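Local structure of cyclic nucleotide-gated potassium channel mll3241 (Mesorhizobium loti, 4MUV) at residues A[12-17]-A[30-35]; A[36-41]-A[107-112]; A[46-51]-A[97-102]; A[62-67]-A[103-108]. The protein opens as a potassium channel on binding cyclic AMP, and the part described is its cytoplasmic cyclic nucleotide-binding domain, holding cyclic GMP. The protein carries 3 engineered substitutions. One frame throughout, in Å; residues are numbered along the deposited sequence. Where two conformers were deposited one is given.

Contact 1. Residues A[12-17]-A[30-35]; sequences RNWQLV and VLVEIV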
loop_
_atom_site.group_PDB
_atom_site.type_symbol
_atom_site.label_atom_id
_atom_site.label_comp_id
_atom_site.label_asym_id
_atom_site.label_seq_id
_atom_site.Cartn_x
_atom_site.Cartn_y
_atom_site.Cartn_z
ATOM N N ARG A 12 7.793 6.751 12.895
ATOM C CA ARG A 12 8.488 6.905 11.617
ATOM C C ARG A 12 7.586 7.500 10.535
ATOM O O ARG A 12 8.056 7.860 9.446
ATOM C CB ARG A 12 8.963 5.526 11.081
ATOM C CG ARG A 12 9.668 4.591 12.093
ATOM C CD ARG A 12 10.024 3.256 11.411
ATOM N NE ARG A 12 10.846 3.522 10.237
ATOM C CZ ARG A 12 11.085 2.696 9.208
ATOM N NH1 ARG A 12 10.514 1.490 9.118
ATOM N NH2 ARG A 12 11.895 3.107 8.232
ATOM N N ASN A 13 6.289 7.600 10.783
ATOM C CA ASN A 13 5.358 7.750 9.667
ATOM C C ASN A 13 5.499 9.052 8.912
ATOM O O ASN A 13 5.498 9.053 7.686
ATOM C CB ASN A 13 3.928 7.650 10.138
ATOM C CG ASN A 13 3.520 6.276 10.525
ATOM O OD1 ASN A 13 4.319 5.363 10.549
ATOM N ND2 ASN A 13 2.249 6.123 10.863
ATOM N N TRP A 14 5.547 10.167 9.641
ATOM C CA TRP A 14 5.609 11.445 8.968
ATOM C C TRP A 14 6.890 11.564 8.137
ATOM O O TRP A 14 6.854 12.045 7.005
ATOM C CB TRP A 14 5.516 12.590 9.968
ATOM C CG TRP A 14 5.348 13.879 9.240
ATOM C CD1 TRP A 14 6.304 14.798 9.014
ATOM C CD2 TRP A 14 4.165 14.350 8.587
ATOM N NE1 TRP A 14 5.805 15.830 8.265
ATOM C CE2 TRP A 14 4.488 15.582 8.000
ATOM C CE3 TRP A 14 2.860 13.854 8.462
ATOM C CZ2 TRP A 14 3.586 16.319 7.284
ATOM C CZ3 TRP A 14 1.934 14.607 7.751
ATOM C CH2 TRP A 14 2.315 15.839 7.171
ATOM N N GLN A 15 8.024 11.126 8.689
ATOM C CA GLN A 15 9.277 11.204 7.942
ATOM C C GLN A 15 9.164 10.450 6.624
ATOM O O GLN A 15 9.634 10.909 5.574
ATOM C CB GLN A 15 10.454 10.678 8.763
ATOM C CG GLN A 15 11.796 10.714 8.004
ATOM C CD GLN A 15 12.110 9.402 7.262
ATOM O OE1 GLN A 15 11.986 8.313 7.824
ATOM N NE2 GLN A 15 12.543 9.509 6.013
ATOM N N LEU A 16 8.529 9.275 6.684
ATOM C CA LEU A 16 8.427 8.399 5.529
ATOM C C LEU A 16 7.403 8.857 4.509
ATOM O O LEU A 16 7.524 8.526 3.325
ATOM C CB LEU A 16 8.069 6.990 5.987
ATOM C CG LEU A 16 9.152 6.243 6.742
ATOM C CD1 LEU A 16 8.608 4.951 7.348
ATOM C CD2 LEU A 16 10.302 5.914 5.795
ATOM N N VAL A 17 6.381 9.599 4.924
ATOM C CA VAL A 17 5.315 9.905 3.984
ATOM C C VAL A 17 5.755 10.859 2.878
ATOM O O VAL A 17 5.136 10.905 1.814
ATOM C CB VAL A 17 4.013 10.399 4.686
ATOM C CG1 VAL A 17 4.065 11.876 5.063
ATOM C CG2 VAL A 17 2.783 10.092 3.817
ATOM N N VAL A 30 -6.385 16.106 5.550
ATOM C CA VAL A 30 -6.549 14.746 5.064
ATOM C C VAL A 30 -5.221 13.982 5.188
ATOM O O VAL A 30 -5.185 12.853 5.684
ATOM C CB VAL A 30 -7.075 14.663 3.616
ATOM C CG1 VAL A 30 -7.229 13.198 3.189
ATOM C CG2 VAL A 30 -8.413 15.344 3.491
ATOM N N LEU A 31 -4.125 14.603 4.784
ATOM C CA LEU A 31 -2.835 13.937 4.899
ATOM C C LEU A 31 -2.529 13.598 6.357
ATOM O O LEU A 31 -2.099 12.502 6.667
ATOM C CB LEU A 31 -1.732 14.816 4.336
ATOM C CG LEU A 31 -0.327 14.192 4.443
ATOM C CD1 LEU A 31 -0.215 12.902 3.669
ATOM C CD2 LEU A 31 0.698 15.180 3.934
ATOM N N VAL A 32 -2.744 14.540 7.265
ATOM C CA VAL A 32 -2.446 14.255 8.657
ATOM C C VAL A 32 -3.337 13.131 9.202
ATOM O O VAL A 32 -2.855 12.232 9.893
ATOM C CB VAL A 32 -2.498 15.527 9.510
ATOM C CG1 VAL A 32 -2.395 15.200 10.990
ATOM C CG2 VAL A 32 -1.389 16.492 9.101
ATOM N N GLU A 33 -4.621 13.159 8.857
ATOM C CA GLU A 33 -5.535 12.123 9.308
ATOM C C GLU A 33 -5.037 10.748 8.852
ATOM O O GLU A 33 -5.013 9.772 9.631
ATOM C CB GLU A 33 -6.957 12.413 8.805
ATOM C CG GLU A 33 -8.068 11.678 9.527
ATOM C CD GLU A 33 -8.385 10.307 8.963
ATOM O OE1 GLU A 33 -7.916 9.961 7.851
ATOM O OE2 GLU A 33 -9.132 9.561 9.638
ATOM N N ILE A 34 -4.633 10.647 7.591
ATOM C CA ILE A 34 -4.193 9.383 7.036
ATOM C C ILE A 34 -2.873 8.946 7.657
ATOM O O ILE A 34 -2.709 7.774 7.997
ATOM C CB ILE A 34 -4.146 9.473 5.526
ATOM C CG1 ILE A 34 -5.577 9.600 4.977
ATOM C CG2 ILE A 34 -3.428 8.266 4.935
ATOM C CD1 ILE A 34 -6.480 8.331 5.188
ATOM N N VAL A 35 -1.951 9.872 7.854
ATOM C CA VAL A 35 -0.665 9.504 8.432
ATOM C C VAL A 35 -0.796 8.948 9.852
ATOM O O VAL A 35 -0.093 8.017 10.222
ATOM C CB VAL A 35 0.350 10.638 8.322
ATOM C CG1 VAL A 35 1.666 10.230 8.986
ATOM C CG2 VAL A 35 0.621 10.926 6.866
#

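Contact 2. Residues A[36-41]-A[107-112]; sequences RALRAR and LSLHSA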
loop_
_atom_site.group_PDB
_atom_site.type_symbol
_atom_site.label_atom_id
_atom_site.label_comp_id
_atom_site.label_asym_id
_atom_site.label_seq_id
_atom_site.Cartn_x
_atom_site.Cartn_y
_atom_site.Cartn_z
ATOM N N ARG A 36 -1.735 9.471 10.629
ATOM C CA ARG A 36 -1.997 8.935 11.953
ATOM C C ARG A 36 -2.518 7.496 11.897
ATOM O O ARG A 36 -2.332 6.732 12.847
ATOM C CB ARG A 36 -3.012 9.801 12.695
ATOM C CG ARG A 36 -2.548 11.167 13.051
ATOM C CD ARG A 36 -3.567 11.816 13.994
ATOM N NE ARG A 36 -3.480 13.277 14.015
ATOM C CZ ARG A 36 -2.503 13.967 14.600
ATOM N NH1 ARG A 36 -1.524 13.334 15.234
ATOM N NH2 ARG A 36 -2.513 15.300 14.574
ATOM N N ALA A 37 -3.194 7.143 10.811
ATOM C CA ALA A 37 -3.784 5.824 10.670
ATOM C C ALA A 37 -2.822 4.816 10.079
ATOM O O ALA A 37 -2.995 3.606 10.251
ATOM C CB ALA A 37 -5.016 5.913 9.816
ATOM N N LEU A 38 -1.807 5.291 9.363
ATOM C CA LEU A 38 -0.833 4.409 8.748
ATOM C C LEU A 38 -0.009 3.730 9.817
ATOM O O LEU A 38 0.130 4.250 10.920
ATOM C CB LEU A 38 0.113 5.179 7.834
ATOM C CG LEU A 38 -0.486 5.730 6.552
ATOM C CD1 LEU A 38 0.476 6.698 5.881
ATOM C CD2 LEU A 38 -0.852 4.615 5.613
ATOM N N ARG A 39 0.564 2.583 9.479
ATOM C CA ARG A 39 1.484 1.897 10.366
ATOM C C ARG A 39 2.740 1.552 9.582
ATOM O O ARG A 39 2.678 0.853 8.595
ATOM C CB ARG A 39 0.825 0.654 10.966
ATOM C CG ARG A 39 -0.449 0.941 11.768
ATOM C CD ARG A 39 -1.096 -0.338 12.268
ATOM N NE ARG A 39 -2.390 -0.092 12.887
ATOM C CZ ARG A 39 -3.150 -1.059 13.398
ATOM N NH1 ARG A 39 -2.732 -2.326 13.365
ATOM N NH2 ARG A 39 -4.320 -0.762 13.947
ATOM N N ALA A 40 3.900 2.041 10.017
ATOM C CA ALA A 40 5.131 1.736 9.306
ATOM C C ALA A 40 5.633 0.355 9.700
ATOM O O ALA A 40 5.632 -0.008 10.873
ATOM C CB ALA A 40 6.194 2.805 9.559
ATOM N N ARG A 41 6.073 -0.395 8.697
ATOM C CA ARG A 41 6.541 -1.760 8.858
ATOM C C ARG A 41 7.757 -1.991 7.993
ATOM O O ARG A 41 7.764 -1.607 6.849
ATOM C CB ARG A 41 5.459 -2.741 8.385
ATOM C CG ARG A 41 4.122 -2.606 9.108
ATOM C CD ARG A 41 4.313 -3.124 10.510
ATOM N NE ARG A 41 3.125 -3.109 11.378
ATOM C CZ ARG A 41 2.873 -2.214 12.337
ATOM N NH1 ARG A 41 3.666 -1.169 12.533
ATOM N NH2 ARG A 41 1.810 -2.384 13.136
ATOM N N LEU A 107 4.428 1.678 4.432
ATOM C CA LEU A 107 3.358 2.276 5.229
ATOM C C LEU A 107 2.083 1.487 4.920
ATOM O O LEU A 107 1.617 1.465 3.783
ATOM C CB LEU A 107 3.191 3.767 4.915
ATOM C CG LEU A 107 4.394 4.637 5.277
ATOM C CD1 LEU A 107 4.245 6.019 4.692
ATOM C CD2 LEU A 107 4.538 4.738 6.781
ATOM N N SER A 108 1.543 0.834 5.947
ATOM C CA SER A 108 0.343 0.004 5.840
ATOM C C SER A 108 -0.901 0.811 6.135
ATOM O O SER A 108 -0.941 1.512 7.142
ATOM C CB SER A 108 0.440 -1.160 6.837
ATOM O OG SER A 108 -0.699 -1.997 6.789
ATOM N N LEU A 109 -1.896 0.680 5.276
ATOM C CA LEU A 109 -3.158 1.379 5.401
ATOM C C LEU A 109 -4.269 0.346 5.473
ATOM O O LEU A 109 -4.490 -0.411 4.526
ATOM C CB LEU A 109 -3.370 2.257 4.174
ATOM C CG LEU A 109 -4.634 3.110 4.157
ATOM C CD1 LEU A 109 -4.533 4.175 5.237
ATOM C CD2 LEU A 109 -4.845 3.758 2.792
ATOM N N HIS A 110 -4.949 0.289 6.613
ATOM C CA HIS A 110 -6.025 -0.669 6.789
ATOM C C HIS A 110 -7.242 -0.281 5.956
ATOM O O HIS A 110 -7.450 0.877 5.615
ATOM C CB HIS A 110 -6.382 -0.783 8.257
ATOM C CG HIS A 110 -5.430 -1.627 9.044
ATOM N ND1 HIS A 110 -4.057 -1.565 8.896
ATOM C CD2 HIS A 110 -5.659 -2.549 10.004
ATOM C CE1 HIS A 110 -3.485 -2.408 9.736
ATOM N NE2 HIS A 110 -4.436 -3.021 10.415
ATOM N N SER A 111 -8.061 -1.266 5.633
ATOM C CA SER A 111 -9.213 -1.082 4.763
ATOM C C SER A 111 -10.113 0.084 5.169
ATOM O O SER A 111 -10.523 0.865 4.329
ATOM C CB SER A 111 -10.030 -2.373 4.684
ATOM O OG SER A 111 -11.075 -2.222 3.744
ATOM N N ALA A 112 -10.411 0.204 6.463
ATOM C CA ALA A 112 -11.326 1.258 6.872
ATOM C C ALA A 112 -10.773 2.621 6.475
ATOM O O ALA A 112 -11.500 3.514 6.050
ATOM C CB ALA A 112 -11.558 1.233 8.361
HETATM O O HOH W 1 -4.747 2.258 8.585
HETATM O O HOH W 2 -2.428 0.496 9.351
#

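Contact 3. Residues A[46-51]-A[97-102]; sequences GAVICR and TVSAAT. With PCG (cyclic guanosine monophosphate), chain C.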
loop_
_atom_site.group_PDB
_atom_site.type_symbol
_atom_site.label_atom_id
_atom_site.label_comp_id
_atom_site.label_asym_id
_atom_site.label_seq_id
_atom_site.Cartn_x
_atom_site.Cartn_y
_atom_site.Cartn_z
ATOM N N GLY A 46 12.861 -11.278 0.992
ATOM C CA GLY A 46 12.334 -12.593 0.665
ATOM C C GLY A 46 10.981 -12.915 1.281
ATOM O O GLY A 46 10.279 -13.807 0.783
ATOM N N ALA A 47 10.572 -12.179 2.318
ATOM C CA ALA A 47 9.363 -12.523 3.054
ATOM C C ALA A 47 8.116 -12.151 2.255
ATOM O O ALA A 47 8.051 -11.108 1.600
ATOM C CB ALA A 47 9.353 -11.832 4.412
ATOM N N VAL A 48 7.098 -12.994 2.355
ATOM C CA VAL A 48 5.821 -12.749 1.700
ATOM C C VAL A 48 5.031 -11.724 2.491
ATOM O O VAL A 48 4.911 -11.810 3.706
ATOM C CB VAL A 48 5.030 -14.068 1.533
ATOM C CG1 VAL A 48 3.623 -13.808 1.071
ATOM C CG2 VAL A 48 5.733 -14.950 0.521
ATOM N N ILE A 49 4.520 -10.735 1.777
ATOM C CA ILE A 49 3.726 -9.653 2.345
ATOM C C ILE A 49 2.225 -9.918 2.126
ATOM O O ILE A 49 1.421 -9.759 3.053
ATOM C CB ILE A 49 4.155 -8.304 1.759
ATOM C CG1 ILE A 49 5.645 -8.051 2.075
ATOM C CG2 ILE A 49 3.272 -7.221 2.299
ATOM C CD1 ILE A 49 6.277 -7.055 1.199
ATOM N N CYS A 50 1.854 -10.283 0.893
ATOM C CA CYS A 50 0.531 -10.824 0.715
ATOM C C CYS A 50 0.597 -11.944 -0.291
ATOM O O CYS A 50 1.508 -12.056 -1.092
ATOM C CB CYS A 50 -0.456 -9.750 0.315
ATOM S SG CYS A 50 -0.024 -8.974 -1.221
ATOM N N ARG A 51 -0.340 -12.862 -0.127
ATOM C CA ARG A 51 -0.338 -14.113 -0.861
ATOM C C ARG A 51 -1.575 -14.239 -1.738
ATOM O O ARG A 51 -2.684 -14.001 -1.296
ATOM C CB ARG A 51 -0.265 -15.291 0.091
ATOM C CG ARG A 51 0.038 -16.566 -0.673
ATOM C CD ARG A 51 0.285 -17.711 0.213
ATOM N NE ARG A 51 1.437 -17.564 1.098
ATOM C CZ ARG A 51 2.708 -17.785 0.763
ATOM N NH1 ARG A 51 3.060 -18.095 -0.483
ATOM N NH2 ARG A 51 3.643 -17.663 1.693
ATOM N N THR A 97 0.985 -12.719 -5.371
ATOM C CA THR A 97 1.862 -12.753 -4.215
ATOM C C THR A 97 2.930 -11.663 -4.353
ATOM O O THR A 97 3.609 -11.562 -5.384
ATOM C CB THR A 97 2.483 -14.135 -4.069
ATOM O OG1 THR A 97 1.413 -15.063 -3.846
ATOM C CG2 THR A 97 3.483 -14.188 -2.898
ATOM N N VAL A 98 3.046 -10.851 -3.319
ATOM C CA VAL A 98 4.028 -9.785 -3.255
ATOM C C VAL A 98 4.942 -10.098 -2.083
ATOM O O VAL A 98 4.478 -10.371 -0.988
ATOM C CB VAL A 98 3.345 -8.411 -3.058
ATOM C CG1 VAL A 98 4.381 -7.290 -3.030
ATOM C CG2 VAL A 98 2.289 -8.175 -4.118
ATOM N N SER A 99 6.241 -10.019 -2.332
ATOM C CA SER A 99 7.291 -10.359 -1.385
ATOM C C SER A 99 8.300 -9.210 -1.311
ATOM O O SER A 99 8.469 -8.467 -2.284
ATOM C CB SER A 99 8.035 -11.608 -1.869
ATOM O OG SER A 99 7.180 -12.706 -2.122
ATOM N N ALA A 100 8.987 -9.079 -0.193
ATOM C CA ALA A 100 10.091 -8.142 -0.134
ATOM C C ALA A 100 11.193 -8.624 -1.079
ATOM O O ALA A 100 11.567 -9.795 -1.070
ATOM C CB ALA A 100 10.628 -8.046 1.276
ATOM N N ALA A 101 11.718 -7.724 -1.908
ATOM C CA ALA A 101 12.847 -8.049 -2.770
ATOM C C ALA A 101 14.139 -7.814 -1.965
ATOM O O ALA A 101 14.807 -8.750 -1.558
ATOM C CB ALA A 101 12.790 -7.203 -4.026
ATOM N N THR A 102 14.452 -6.552 -1.715
ATOM C CA THR A 102 15.396 -6.179 -0.697
ATOM C C THR A 102 14.593 -6.004 0.587
ATOM O O THR A 102 13.362 -6.066 0.580
ATOM C CB THR A 102 16.092 -4.856 -1.069
ATOM O OG1 THR A 102 15.123 -3.811 -1.214
ATOM C CG2 THR A 102 16.896 -5.001 -2.353
HETATM P PA PCG C . -3.952 -7.214 -4.541
HETATM O O1A PCG C . -4.786 -6.734 -3.371
HETATM O O2A PCG C . -4.636 -8.089 -5.531
HETATM O "O5'" PCG C . -2.719 -7.961 -3.984
HETATM C "C5'" PCG C . -1.645 -8.183 -4.782
HETATM C "C4'" PCG C . -1.198 -6.831 -5.367
HETATM O "O4'" PCG C . -0.012 -6.796 -6.246
HETATM C "C3'" PCG C . -2.225 -6.283 -6.103
HETATM O "O3'" PCG C . -3.379 -5.928 -5.278
HETATM C "C2'" PCG C . -1.503 -5.053 -6.789
HETATM O "O2'" PCG C . -1.629 -3.909 -5.944
HETATM C "C1'" PCG C . -0.162 -5.453 -6.922
HETATM N N9 PCG C . 0.352 -5.570 -8.254
HETATM C C8 PCG C . 1.365 -4.837 -8.822
HETATM N N7 PCG C . 1.516 -5.127 -10.116
HETATM C C5 PCG C . 0.567 -6.084 -10.383
HETATM C C6 PCG C . 0.234 -6.781 -11.595
HETATM O O6 PCG C . 0.803 -6.634 -12.705
HETATM N N1 PCG C . -0.797 -7.679 -11.467
HETATM C C2 PCG C . -1.513 -7.881 -10.297
HETATM N N2 PCG C . -2.520 -8.774 -10.294
HETATM N N3 PCG C . -1.227 -7.236 -9.121
HETATM C C4 PCG C . -0.156 -6.326 -9.239
HETATM O O HOH W 3 2.308 -17.597 -3.595
#

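Contact 4. Residues A[62-67]-A[103-108]; sequences VVEGSV and TVSLLS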
loop_
_atom_site.group_PDB
_atom_site.type_symbol
_atom_site.label_atom_id
_atom_site.label_comp_id
_atom_site.label_asym_id
_atom_site.label_seq_id
_atom_site.Cartn_x
_atom_site.Cartn_y
_atom_site.Cartn_z
ATOM N N VAL A 62 5.138 1.685 -0.628
ATOM C CA VAL A 62 6.572 1.402 -0.504
ATOM C C VAL A 62 7.317 2.711 -0.276
ATOM O O VAL A 62 7.142 3.675 -1.026
ATOM C CB VAL A 62 7.135 0.727 -1.768
ATOM C CG1 VAL A 62 8.599 0.413 -1.610
ATOM C CG2 VAL A 62 6.362 -0.545 -2.087
ATOM N N VAL A 63 8.141 2.766 0.771
ATOM C CA VAL A 63 8.833 4.005 1.100
ATOM C C VAL A 63 10.344 3.880 1.158
ATOM O O VAL A 63 11.001 4.903 1.056
ATOM C CB VAL A 63 8.200 4.704 2.361
ATOM C CG1 VAL A 63 6.809 5.269 2.033
ATOM C CG2 VAL A 63 8.102 3.786 3.536
ATOM N N GLU A 64 10.876 2.664 1.307
ATOM C CA GLU A 64 12.321 2.389 1.238
ATOM C C GLU A 64 12.477 0.958 0.742
ATOM O O GLU A 64 11.717 0.083 1.157
ATOM C CB GLU A 64 13.012 2.490 2.616
ATOM C CG GLU A 64 12.821 3.805 3.387
ATOM C CD GLU A 64 13.454 3.789 4.772
ATOM O OE1 GLU A 64 13.402 2.749 5.473
ATOM O OE2 GLU A 64 13.981 4.829 5.179
ATOM N N GLY A 65 13.435 0.697 -0.141
ATOM C CA GLY A 65 13.608 -0.650 -0.651
ATOM C C GLY A 65 12.586 -1.003 -1.709
ATOM O O GLY A 65 11.923 -0.145 -2.247
ATOM N N SER A 66 12.473 -2.285 -2.018
ATOM C CA SER A 66 11.580 -2.729 -3.073
ATOM C C SER A 66 10.906 -4.063 -2.778
ATOM O O SER A 66 11.392 -4.878 -1.977
ATOM C CB SER A 66 12.326 -2.812 -4.399
ATOM O OG SER A 66 13.357 -3.769 -4.332
ATOM N N VAL A 67 9.768 -4.264 -3.444
ATOM C CA VAL A 67 9.047 -5.527 -3.438
ATOM C C VAL A 67 9.010 -6.144 -4.824
ATOM O O VAL A 67 9.167 -5.449 -5.822
ATOM C CB VAL A 67 7.614 -5.379 -2.889
ATOM C CG1 VAL A 67 7.644 -4.833 -1.482
ATOM C CG2 VAL A 67 6.761 -4.535 -3.794
ATOM N N THR A 103 15.272 -5.762 1.696
ATOM C CA THR A 103 14.595 -5.311 2.896
ATOM C C THR A 103 13.773 -4.097 2.512
ATOM O O THR A 103 14.260 -3.236 1.813
ATOM C CB THR A 103 15.604 -4.884 3.954
ATOM O OG1 THR A 103 16.653 -5.844 4.019
ATOM C CG2 THR A 103 14.903 -4.740 5.290
ATOM N N VAL A 104 12.521 -4.021 2.954
ATOM C CA VAL A 104 11.631 -2.969 2.489
ATOM C C VAL A 104 10.877 -2.310 3.647
ATOM O O VAL A 104 10.482 -2.979 4.594
ATOM C CB VAL A 104 10.656 -3.542 1.427
ATOM C CG1 VAL A 104 9.714 -4.609 2.032
ATOM C CG2 VAL A 104 9.885 -2.434 0.732
ATOM N N SER A 105 10.722 -0.985 3.597
ATOM C CA SER A 105 9.851 -0.247 4.512
ATOM C C SER A 105 8.593 0.113 3.788
ATOM O O SER A 105 8.615 0.616 2.650
ATOM C CB SER A 105 10.478 1.044 5.073
ATOM O OG SER A 105 11.563 0.693 5.880
ATOM N N LEU A 106 7.493 -0.144 4.479
ATOM C CA LEU A 106 6.148 0.056 3.983
ATOM C C LEU A 106 5.368 0.912 4.957
ATOM O O LEU A 106 5.584 0.842 6.157
ATOM C CB LEU A 106 5.428 -1.297 3.906
ATOM C CG LEU A 106 6.088 -2.423 3.152
ATOM C CD1 LEU A 106 5.335 -3.733 3.313
ATOM C CD2 LEU A 106 6.210 -2.069 1.692
ATOM N N LEU A 107 4.428 1.678 4.432
ATOM C CA LEU A 107 3.358 2.276 5.229
ATOM C C LEU A 107 2.083 1.487 4.920
ATOM O O LEU A 107 1.617 1.465 3.783
ATOM C CB LEU A 107 3.191 3.767 4.915
ATOM C CG LEU A 107 4.394 4.637 5.277
ATOM C CD1 LEU A 107 4.245 6.019 4.692
ATOM C CD2 LEU A 107 4.538 4.738 6.781
ATOM N N SER A 108 1.543 0.834 5.947
ATOM C CA SER A 108 0.343 0.004 5.840
ATOM C C SER A 108 -0.901 0.811 6.135
ATOM O O SER A 108 -0.941 1.512 7.142
ATOM C CB SER A 108 0.440 -1.160 6.837
ATOM O OG SER A 108 -0.699 -1.997 6.789
#

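Contact 1. Residues A[12-17]-A[30-35]
In the N-terminal helical part of the cyclic nucleotide-binding domain, Trp14, Val17 and Asn13 of the short helix 13-17 pack on Leu31, Val32 and Val35 of helix 28-37. The two axes run at 124° to each other and stay 10.7 Å apart at their closest, a gap bridged by side chains. Val35 is met by three residues. Its CG1 touches Asn13 CB at 3.6 Å and also lies at the edge of the indole, near the ring plane, 3.9 Å from Trp14 CE3. Its CG2, on the other branch, packs 3.8 Å from Val17 CG2.

The indole reaches the second helix with its six-membered ring because CG stands opposite the backbone N (chi1 -170°). Trp14 CH2 comes within 3.7 Å of Leu31 CD2, while Trp14 CZ3 meets Val32 CG2 more loosely at 4.1 Å. Val17 CG1 lies over one face of the same indole, toward its rim. Val17 CG2 and Leu31 CD1 pass alongside, the two side chains pointing opposite ways, and Phe23 packs on both residues.

The polar tie comes at the C-terminal end of 30-35. Asn13 ND2, whose stronger partner is Leu38 O, donates as well to Val35 O at 3.1 Å; the oxygen lies in the plane of the amide and is approached almost end-on.

Contact 2. Residues A[36-41]-A[107-112]
Arg39 lies across His110, the two side chains at about a right angle. The arginine runs out straight from CG to NE, and its guanidinium presents a face to the imidazole: His110 NE2 sits 3.5 Å above that plane, toward its rim on the NH1 side. The planes are 44° apart, so this is neither a flat stack nor a T-shape, and the angle at NH1 is too poor for a hydrogen bond. Beside this pair the backbones form an antiparallel hydrogen-bonded pair, Arg39 N to Ser108 O at 3.0 Å and Ser108 N to Arg39 O at 2.9 Å. It joins strands 39-43 and 104-110 in the beta-roll of the cyclic nucleotide-binding domain, the second strand running on into helix 111-120. Ser108 turns its side chain to the same face of the sheet as Arg39.

The other face is apolar. Ala40 CB packs 3.8 Å from Leu107 CD2. Leu38, with CG opposite its carbonyl carbon (chi1 -70°), divides its branches: CD1 goes to Leu107 CD1 and CD2 to Leu109 CD1, the latter at 3.7 Å. Asn13 and Leu16 of helix 13-17 cover Ala40 and Leu107.

Beyond the last strand bond, a water accepts from His110 N at 2.8 Å and lies 2.8 Å from Ala37 O. With an alanine in place of Arg39, the imidazole would probably lose the guanidinium that NE2 rests on and be freer to turn. With the arginine's positive charge so close and no hydrogen bond between them, a neutral imidazole would probably be favoured.

Contact 3. Residues A[46-51]-A[97-102]
Two successive N-H groups, of Ile49 and Cys50, converge on a single carbonyl, Val98 O, at 2.8 and 3.2 Å. This is a classic beta bulge: the register slips by one residue between the antiparallel pairs Val48-Ser99 and Cys50-Val98, and both donors lie in the plane of the carbonyl they share. The bond from Val98 N to Cys50 O closes the ladder at one end; Ala100 N to Ala47 O and Gly46 N to Ala100 O continue it at the other.

The extra residue, Ile49, marks a corner in the chain. Its CD1 extends along the backbone of the neighbouring strand to 3.7 Å from Ala100 N, and its side chain also packs on Phe83 and Val67. Val48 and Ser99 face the opposite way from Cys50 and Val98. Near them Thr97 OG1, bonded to the backbone N of Ile52, shares a water with Arg51 NH1; that water is 2.7 Å from Thr97 OG1 and only weakly held by the arginine.

On the inner face Cys50 SG, in one of two conformers (chi1 61°), touches Val98 CG2 at 3.8 Å and lies 4.0 Å from O5' of cyclic GMP. The same Val98 methyl is 3.4 Å from O4' of the nucleotide's ribose. Strand 97-100, with the bulged strand 48-50 beside it, thus brings Val98 to the cyclic nucleotide pocket, inside the beta-roll characteristic of this domain, with Arg94 and Ser95 among the residues that grip the ligand.

Contact 4. Residues A[62-67]-A[103-108]
The Glu64 side chain runs alongside Ser105. Its CB lies 3.8 Å from Ser105 CB, the extended chain carries CG past the same carbon at 4.0 Å, CD has Ser105 OG as its nearest neighbour across the contact, and at the tip OE1 takes a hydrogen bond from Ser105 OG at 2.8 Å. The hydroxyl arrives on the anti side of the carboxylate, 24° out of its plane. OE1 also forms a salt bridge with Arg12, while Ser105 OG is hydrogen-bonded to Thr42 OG1, so the bond sits in a polar network between helix 13-17's N-terminal flank and the sheet. A leucine in place of Glu64 would probably leave the Arg12 guanidinium without its carboxylate mate and the serine hydroxyl without this acceptor.

The backbone here is bulged. Val63 N donates to Ser105 O at 2.9 Å in a nearly straight bond, and Glu64 N reaches the same oxygen weakly, while Ser105 N returns a bond to Glu64 O at 2.8 Å. Gly65, at a positive phi of 78°, then turns the chain toward Val67.

Val62, Val67, Val104 and Leu106 fill the face away from Glu64. Val104 CG2 touches Val62 CG1 at 3.9 Å and Val67 CG1 at 4.0 Å, close beside Glu64 O; Leu106 CD2 lies against Val62 CG2. Under helix 13-17, Val63 CG1 meets Leu107 CD1 at 3.8 Å, with Leu16 packed on both residues. Two antiparallel strands joined through a classic bulge, Val63 and Glu64 both opposite Ser105, form this part of the domain's beta-roll.

How the contacts relate
Contacts 2 and 4 share strand 104-110, which has strand 39-43 as one neighbour and strand 58-64 as the other; Arg41 O and Leu106 N, 2.8 Å apart, tie the two. Contact 1 lies against this sheet: Leu16 CD1 is 3.9 Å from Ala40 CB of contact 2, and Arg12 NH2 is 3.2 Å from Glu64 OE1 of contact 4. Contact 3 belongs to the other sheet of the roll and joins contact 4 through Ala101 N and Ser66 O, 2.9 Å apart. It holds the pocket residue Val98, while Val67 of contact 4 stays about 7 Å from cyclic GMP at the nearest atoms. The centre of contact 1 is about 23 Å from that of contact 3.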